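Local coordinates for DUF1611 domain-containing protein (PDB 2OBN) that is of unknown function, but joins a Rossmann-like domain to a P-loop domain of the kind that often binds nucleotides, at residues G86-D91 / L110-A115; V158-A163 / L257-R262. The protein carries 2 engineered substitutions. All blocks are in the same frame, centred on the assembly; numbering follows the deposited sequence.

Contact 1: G86-D91 / L110-A115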
ATOM      1  N   GLY B  86      14.328  13.465   2.545  1.00 58.92           N
ATOM      2  CA  GLY B  86      15.471  13.665   3.450  1.00 59.00           C
ATOM      3  C   GLY B  86      15.248  13.737   4.953  1.00 58.91           C
ATOM      4  O   GLY B  86      15.878  14.566   5.626  1.00 58.28           O
ATOM      5  N   GLY B  87      14.391  12.856   5.479  1.00 58.51           N
ATOM      6  CA  GLY B  87      14.103  12.774   6.926  1.00 57.70           C
ATOM      7  C   GLY B  87      13.826  14.109   7.606  1.00 57.17           C
ATOM      8  O   GLY B  87      12.818  14.765   7.314  1.00 57.66           O
ATOM      9  N   ILE B  88      14.713  14.501   8.521  1.00 56.01           N
ATOM     10  CA  ILE B  88      14.619  15.787   9.222  1.00 54.79           C
ATOM     11  C   ILE B  88      15.912  16.540   8.940  1.00 53.90           C
ATOM     12  O   ILE B  88      16.958  16.138   9.429  1.00 54.29           O
ATOM     13  CB  ILE B  88      14.492  15.629  10.774  1.00 54.27           C
ATOM     14  CG1 ILE B  88      13.256  14.816  11.167  1.00 52.14           C
ATOM     15  CG2 ILE B  88      14.443  17.000  11.463  1.00 50.91           C
ATOM     16  CD1 ILE B  88      11.929  15.509  10.910  1.00 50.65           C
ATOM     17  N   PRO B  89      15.865  17.613   8.127  1.00 52.97           N
ATOM     18  CA  PRO B  89      17.101  18.376   7.911  1.00 51.43           C
ATOM     19  C   PRO B  89      17.643  18.972   9.208  1.00 50.25           C
ATOM     20  O   PRO B  89      16.875  19.284  10.117  1.00 50.03           O
ATOM     21  CB  PRO B  89      16.669  19.473   6.933  1.00 51.01           C
ATOM     22  CG  PRO B  89      15.489  18.886   6.235  1.00 52.49           C
ATOM     23  CD  PRO B  89      14.757  18.167   7.333  1.00 52.24           C
ATOM     24  N   ASP B  90      18.961  19.124   9.278  1.00 49.54           N
ATOM     25  CA  ASP B  90      19.626  19.610  10.482  1.00 49.07           C
ATOM     26  C   ASP B  90      19.205  21.020  10.904  1.00 49.19           C
ATOM     27  O   ASP B  90      19.227  21.335  12.092  1.00 48.61           O
ATOM     28  CB  ASP B  90      21.154  19.555  10.310  1.00 49.20           C
ATOM     29  N   ASP B  91      18.819  21.863   9.944  1.00 49.37           N
ATOM     30  CA  ASP B  91      18.422  23.247  10.255  1.00 49.02           C
ATOM     31  C   ASP B  91      17.011  23.400  10.847  1.00 47.62           C
ATOM     32  O   ASP B  91      16.666  24.472  11.347  1.00 48.02           O
ATOM     33  CB  ASP B  91      18.634  24.184   9.046  1.00 49.72           C
ATOM     34  CG  ASP B  91      17.827  23.781   7.811  1.00 52.10           C
ATOM     35  OD1 ASP B  91      17.149  22.737   7.818  1.00 54.70           O
ATOM     36  OD2 ASP B  91      17.890  24.527   6.811  1.00 58.40           O
ATOM     37  N   LEU B 110       5.338  15.180   8.624  1.00 36.88           N
ATOM     38  CA  LEU B 110       6.400  14.397   8.022  1.00 37.03           C
ATOM     39  C   LEU B 110       6.277  12.944   8.436  1.00 36.22           C
ATOM     40  O   LEU B 110       5.634  12.644   9.441  1.00 35.64           O
ATOM     41  CB  LEU B 110       7.761  14.919   8.469  1.00 37.46           C
ATOM     42  CG  LEU B 110       8.136  16.358   8.141  1.00 39.08           C
ATOM     43  CD1 LEU B 110       9.531  16.607   8.684  1.00 40.49           C
ATOM     44  CD2 LEU B 110       8.102  16.616   6.663  1.00 40.67           C
ATOM     45  N   HIS B 111       6.899  12.055   7.657  1.00 35.20           N
ATOM     46  CA  HIS B 111       6.894  10.622   7.957  1.00 35.44           C
ATOM     47  C   HIS B 111       7.606  10.323   9.274  1.00 35.57           C
ATOM     48  O   HIS B 111       7.203   9.420  10.001  1.00 34.46           O
ATOM     49  CB  HIS B 111       7.571   9.796   6.845  1.00 34.69           C
ATOM     50  CG  HIS B 111       6.673   9.407   5.701  1.00 34.33           C
ATOM     51  ND1 HIS B 111       5.726   8.408   5.802  1.00 28.03           N
ATOM     52  CD2 HIS B 111       6.652   9.807   4.406  1.00 32.34           C
ATOM     53  CE1 HIS B 111       5.133   8.238   4.635  1.00 26.75           C
ATOM     54  NE2 HIS B 111       5.678   9.072   3.768  1.00 31.57           N
ATOM     55  N   THR B 112       8.686  11.055   9.555  1.00 35.96           N
ATOM     56  CA  THR B 112       9.462  10.847  10.781  1.00 36.52           C
ATOM     57  C   THR B 112       8.701  11.413  11.995  1.00 36.74           C
ATOM     58  O   THR B 112       8.415  12.623  12.045  1.00 34.89           O
ATOM     59  CB  THR B 112      10.845  11.525  10.684  1.00 37.57           C
ATOM     60  OG1 THR B 112      11.566  11.009   9.555  1.00 38.13           O
ATOM     61  CG2 THR B 112      11.661  11.294  11.954  1.00 38.42           C
ATOM     62  N   PRO B 113       8.368  10.550  12.975  1.00 35.77           N
ATOM     63  CA  PRO B 113       7.631  11.010  14.156  1.00 37.24           C
ATOM     64  C   PRO B 113       8.503  11.801  15.147  1.00 37.88           C
ATOM     65  O   PRO B 113       9.629  11.397  15.441  1.00 38.74           O
ATOM     66  CB  PRO B 113       7.141   9.711  14.785  1.00 36.73           C
ATOM     67  CG  PRO B 113       8.134   8.708  14.383  1.00 37.87           C
ATOM     68  CD  PRO B 113       8.654   9.110  13.039  1.00 36.45           C
ATOM     69  N   LEU B 114       7.969  12.913  15.649  1.00 38.00           N
ATOM     70  CA  LEU B 114       8.684  13.805  16.552  1.00 38.25           C
ATOM     71  C   LEU B 114       8.198  13.832  18.017  1.00 38.85           C
ATOM     72  O   LEU B 114       8.848  14.450  18.864  1.00 38.64           O
ATOM     73  CB  LEU B 114       8.612  15.221  15.983  1.00 37.02           C
ATOM     74  CG  LEU B 114       9.293  15.463  14.635  1.00 39.35           C
ATOM     75  CD1 LEU B 114       9.063  16.908  14.188  1.00 40.19           C
ATOM     76  CD2 LEU B 114      10.776  15.162  14.681  1.00 39.83           C
ATOM     77  N   ALA B 115       7.080  13.169  18.307  1.00 39.32           N
ATOM     78  CA  ALA B 115       6.481  13.172  19.650  1.00 39.65           C
ATOM     79  C   ALA B 115       7.283  12.444  20.727  1.00 40.63           C
ATOM     80  O   ALA B 115       7.129  12.751  21.903  1.00 40.62           O
ATOM     81  CB  ALA B 115       5.067  12.604  19.600  1.00 39.12           C
TER
HETATM   82  O   HOH W   1      10.633  12.349   7.270  1.00 32.95           O
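Gly87 and Thr112 bring the two irregular loops closest, their CA atoms 6.3 Å apart, and the backbones exchange no direct bond. Gly87, where the positive phi favours glycine, leads to Ile88, whose side chain does most of the touching. Chi1 (-59°) sets Ile88 CG1 beside the backbone N, and chi2 (-69°) then swings CD1 to the other loop. There Ile88 CD1 meets two leucine methyls, Leu110 CD1 at 3.5 Å, a tight fit, and Leu114 CD2 at 4.0 Å. Further back along the same branch, Ile88 CG1 lies 3.9 Å from Thr112 CG2. Each loop leaves the C-terminal end of one of two adjacent parallel strands, 76-79 and 105-108, in the Rossmann-like sheet; Trp93 of helix 92-101, just after the first loop, touches both Ile88 and Leu114. The polar part of the contact runs through a water, which donates to Gly87 O at 3.3 Å and is hydrogen-bonded to Thr112 OG1 at 2.8 Å. Thr112 thus turns its methyl to Ile88 and its hydroxyl to the water. His111 lies at the subunit interface, NE2 hydrogen-bonded to Asp209 and the ring meeting Phe210, both of the second subunit.

Contact 2: V158-A163 / L257-R262. With PO4 (phosphate ion), chain G.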
ATOM      1  N   VAL B 158      -8.953  10.834  -8.871  1.00 38.31           N
ATOM      2  CA  VAL B 158      -7.793  10.036  -9.269  1.00 37.99           C
ATOM      3  C   VAL B 158      -6.965  10.946 -10.165  1.00 38.28           C
ATOM      4  O   VAL B 158      -7.491  11.952 -10.644  1.00 40.84           O
ATOM      5  CB  VAL B 158      -8.217   8.689  -9.946  1.00 38.46           C
ATOM      6  CG1 VAL B 158      -8.973   7.824  -8.934  1.00 40.18           C
ATOM      7  CG2 VAL B 158      -9.087   8.899 -11.173  1.00 35.10           C
ATOM      8  N   GLY B 159      -5.684  10.649 -10.381  1.00 38.20           N
ATOM      9  CA  GLY B 159      -4.868  11.540 -11.206  1.00 38.15           C
ATOM     10  C   GLY B 159      -3.843  10.936 -12.140  1.00 38.50           C
ATOM     11  O   GLY B 159      -3.436   9.776 -12.002  1.00 37.64           O
ATOM     12  N   THR B 160      -3.413  11.757 -13.099  1.00 38.37           N
ATOM     13  CA  THR B 160      -2.354  11.362 -14.058  1.00 38.18           C
ATOM     14  C   THR B 160      -0.960  11.529 -13.442  1.00 38.78           C
ATOM     15  O   THR B 160       0.023  11.103 -14.035  1.00 40.59           O
ATOM     16  CB  THR B 160      -2.430  12.151 -15.374  1.00 34.82           C
ATOM     17  OG1 THR B 160      -2.368  13.551 -15.106  1.00 36.82           O
ATOM     18  CG2 THR B 160      -3.685  11.883 -16.070  1.00 35.96           C
ATOM     19  N   ASP B 161      -0.886  12.150 -12.257  1.00 39.04           N
ATOM     20  CA  ASP B 161       0.364  12.349 -11.527  1.00 40.00           C
ATOM     21  C   ASP B 161      -0.039  12.822 -10.120  1.00 41.41           C
ATOM     22  O   ASP B 161      -1.228  12.942  -9.800  1.00 39.25           O
ATOM     23  CB  ASP B 161       1.270  13.381 -12.246  1.00 39.37           C
ATOM     24  CG  ASP B 161       2.741  13.369 -11.772  1.00 40.36           C
ATOM     25  OD1 ASP B 161       3.126  12.552 -10.899  1.00 41.40           O
ATOM     26  OD2 ASP B 161       3.522  14.211 -12.281  1.00 37.85           O
HETATM   27  N   MSE B 162       0.959  13.045  -9.278  1.00 42.95           N
HETATM   28  CA  MSE B 162       0.776  13.562  -7.940  1.00 46.03           C
HETATM   29  C   MSE B 162       0.965  15.069  -7.928  1.00 43.49           C
HETATM   30  O   MSE B 162       1.625  15.619  -8.818  1.00 41.75           O
HETATM   31  CB  MSE B 162       1.794  12.921  -7.021  1.00 43.71           C
HETATM   32  CG  MSE B 162       1.443  11.472  -6.775  1.00 51.42           C
HETATM   33 SE   MSE B 162       2.817  10.443  -5.992  0.75 64.01          SE
HETATM   34  CE  MSE B 162       3.286  11.638  -4.527  1.00 63.21           C
ATOM     35  N   ALA B 163       0.388  15.713  -6.906  1.00 41.52           N
ATOM     36  CA  ALA B 163       0.469  17.157  -6.721  1.00 40.63           C
ATOM     37  C   ALA B 163      -0.064  17.914  -7.925  1.00 39.46           C
ATOM     38  O   ALA B 163       0.623  18.779  -8.432  1.00 39.82           O
ATOM     39  CB  ALA B 163       1.912  17.591  -6.403  1.00 39.57           C
ATOM     40  N   LEU B 257     -15.722   8.230 -10.497  1.00 38.14           N
ATOM     41  CA  LEU B 257     -14.356   8.718 -10.445  1.00 38.19           C
ATOM     42  C   LEU B 257     -14.290  10.018 -11.228  1.00 38.47           C
ATOM     43  O   LEU B 257     -15.020  10.188 -12.200  1.00 38.33           O
ATOM     44  CB  LEU B 257     -13.390   7.718 -11.090  1.00 37.95           C
ATOM     45  CG  LEU B 257     -13.312   6.320 -10.453  1.00 41.62           C
ATOM     46  CD1 LEU B 257     -12.460   5.376 -11.301  1.00 39.55           C
ATOM     47  CD2 LEU B 257     -12.801   6.367  -9.018  1.00 39.25           C
ATOM     48  N   VAL B 258     -13.439  10.936 -10.778  1.00 38.47           N
ATOM     49  CA  VAL B 258     -13.154  12.177 -11.497  1.00 38.25           C
ATOM     50  C   VAL B 258     -11.643  12.168 -11.714  1.00 38.14           C
ATOM     51  O   VAL B 258     -10.861  12.057 -10.752  1.00 40.35           O
ATOM     52  CB  VAL B 258     -13.592  13.431 -10.706  1.00 39.26           C
ATOM     53  CG1 VAL B 258     -13.116  14.710 -11.392  1.00 38.70           C
ATOM     54  CG2 VAL B 258     -15.105  13.446 -10.536  1.00 39.45           C
ATOM     55  N   LEU B 259     -11.230  12.216 -12.972  1.00 36.62           N
ATOM     56  CA  LEU B 259      -9.817  12.167 -13.314  1.00 37.21           C
ATOM     57  C   LEU B 259      -9.226  13.580 -13.368  1.00 35.93           C
ATOM     58  O   LEU B 259      -9.718  14.421 -14.095  1.00 35.26           O
ATOM     59  CB  LEU B 259      -9.621  11.444 -14.661  1.00 37.25           C
ATOM     60  CG  LEU B 259      -8.189  11.320 -15.220  1.00 38.80           C
ATOM     61  CD1 LEU B 259      -7.257  10.631 -14.232  1.00 37.45           C
ATOM     62  CD2 LEU B 259      -8.187  10.579 -16.546  1.00 37.22           C
ATOM     63  N   VAL B 260      -8.169  13.821 -12.598  1.00 35.06           N
ATOM     64  CA  VAL B 260      -7.510  15.117 -12.580  1.00 35.29           C
ATOM     65  C   VAL B 260      -6.251  15.027 -13.457  1.00 36.32           C
ATOM     66  O   VAL B 260      -5.572  14.000 -13.492  1.00 36.43           O
ATOM     67  CB  VAL B 260      -7.174  15.562 -11.139  1.00 34.66           C
ATOM     68  CG1 VAL B 260      -6.716  17.041 -11.096  1.00 35.84           C
ATOM     69  CG2 VAL B 260      -8.385  15.350 -10.227  1.00 35.77           C
ATOM     70  N   HIS B 261      -5.966  16.098 -14.191  1.00 37.29           N
ATOM     71  CA  HIS B 261      -4.818  16.135 -15.071  1.00 37.38           C
ATOM     72  C   HIS B 261      -4.366  17.560 -15.346  1.00 37.72           C
ATOM     73  O   HIS B 261      -5.186  18.448 -15.512  1.00 38.67           O
ATOM     74  CB  HIS B 261      -5.170  15.412 -16.363  1.00 36.71           C
ATOM     75  CG  HIS B 261      -4.151  15.561 -17.450  1.00 35.63           C
ATOM     76  ND1 HIS B 261      -2.926  14.926 -17.428  1.00 35.75           N
ATOM     77  CD2 HIS B 261      -4.202  16.237 -18.620  1.00 32.49           C
ATOM     78  CE1 HIS B 261      -2.266  15.215 -18.534  1.00 35.98           C
ATOM     79  NE2 HIS B 261      -3.017  16.018 -19.269  1.00 32.43           N
ATOM     80  N   ARG B 262      -3.050  17.777 -15.363  1.00 39.24           N
ATOM     81  CA  ARG B 262      -2.494  19.091 -15.687  1.00 39.31           C
ATOM     82  C   ARG B 262      -2.348  19.188 -17.195  1.00 39.05           C
ATOM     83  O   ARG B 262      -1.638  18.392 -17.802  1.00 38.11           O
ATOM     84  CB  ARG B 262      -1.151  19.346 -15.000  1.00 38.99           C
ATOM     85  CG  ARG B 262      -0.515  20.676 -15.416  1.00 39.35           C
ATOM     86  CD  ARG B 262       0.805  20.943 -14.721  1.00 42.53           C
ATOM     87  NE  ARG B 262       0.631  21.175 -13.284  1.00 46.78           N
ATOM     88  CZ  ARG B 262       1.046  20.385 -12.295  1.00 49.89           C
ATOM     89  NH1 ARG B 262       1.742  19.266 -12.503  1.00 54.31           N
ATOM     90  NH2 ARG B 262       0.790  20.757 -11.053  1.00 48.78           N
TER
HETATM   91  P   PO4 G 349      -2.827  16.646  -5.131  1.00 27.85           P
HETATM   92  O1  PO4 G 349      -1.613  16.019  -4.473  1.00 27.84           O
HETATM   93  O2  PO4 G 349      -4.049  16.407  -4.254  1.00 26.33           O
HETATM   94  O3  PO4 G 349      -2.658  18.129  -5.237  1.00 19.68           O
HETATM   95  O4  PO4 G 349      -3.081  16.074  -6.495  1.00 21.07           O
HETATM   96  O   HOH W   2      -0.867  15.838 -14.648  1.00 22.47           O
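Val158 and Leu259, then Gly159 and Val260, pair as neighbours in parallel strands, and three backbone hydrogen bonds join the two segments. Val158 is gripped at both ends, its N donating to Val258 O at 2.9 Å and its O accepting from Val260 N at 2.8 Å. The third bond, Thr160 N to Val260 O at 3.1 Å, is more bent (151° at the hydrogen) and falls where the first strand gives way to a loop.

The apolar contacts lie on one face of the sheet. Val158 sets CG1 against Leu257 CD2 at 4.1 Å and CG2 against Leu259 CD1, crossing Leu259 at about a right angle; helix 279-291 covers this side. On the other face Val260 packs against helix 166-179.

Among the polar side chains, Thr160 OG1 sits between its own backbone N and carbonyl carbon (chi1 56°), and from there is hydrogen-bonded to His261 ND1 at 2.8 Å, in the plane of the imidazole at its edge. The same hydroxyl binds a water that accepts from Arg262 N. Arg262, its chain bent at chi3 (-68°), reaches across to the loop: NH2 donates at 3.3 Å to a lone pair of Ala163 O, while NH1 bonds to Gln265.

The loop corresponds to the P-loop of this family; a phosphate, probably from the crystallisation liquor, sits in it. Ala163 N gives the phosphate O1 a weak bond of 3.2 Å, and the backbone N atoms of Ile164, Gly165 and Met167 and the Lys166 NZ complete the site. Ala163 thus has a partner at each end, a weak one in the anion and a long one in Arg262. The guanidinium ties the loop to the neighbouring strand and would probably polarise the Ala163 carbonyl, but it does not touch the phosphate.

Following the chain from the N terminus, contact 1 comes first: it closes a short loop over helix 92-101 and strand 105-108, within the Rossmann-like domain. Only after it is complete does strand 153-159 open contact 2, which closes a far longer excursion of 93 residues, including helix 166-179 and strands 184-187 and 228-231, when strand 256-262 returns beside it in the P-loop domain. The two are thus in series, neither nested nor crossed. The centres of contacts 1 and 2 are about 28 Å apart, on opposite sides of the chain's centre, and the contacts do not touch. Contact 1 joins loops leaving one parallel sheet; contact 2 joins adjacent central strands of the other.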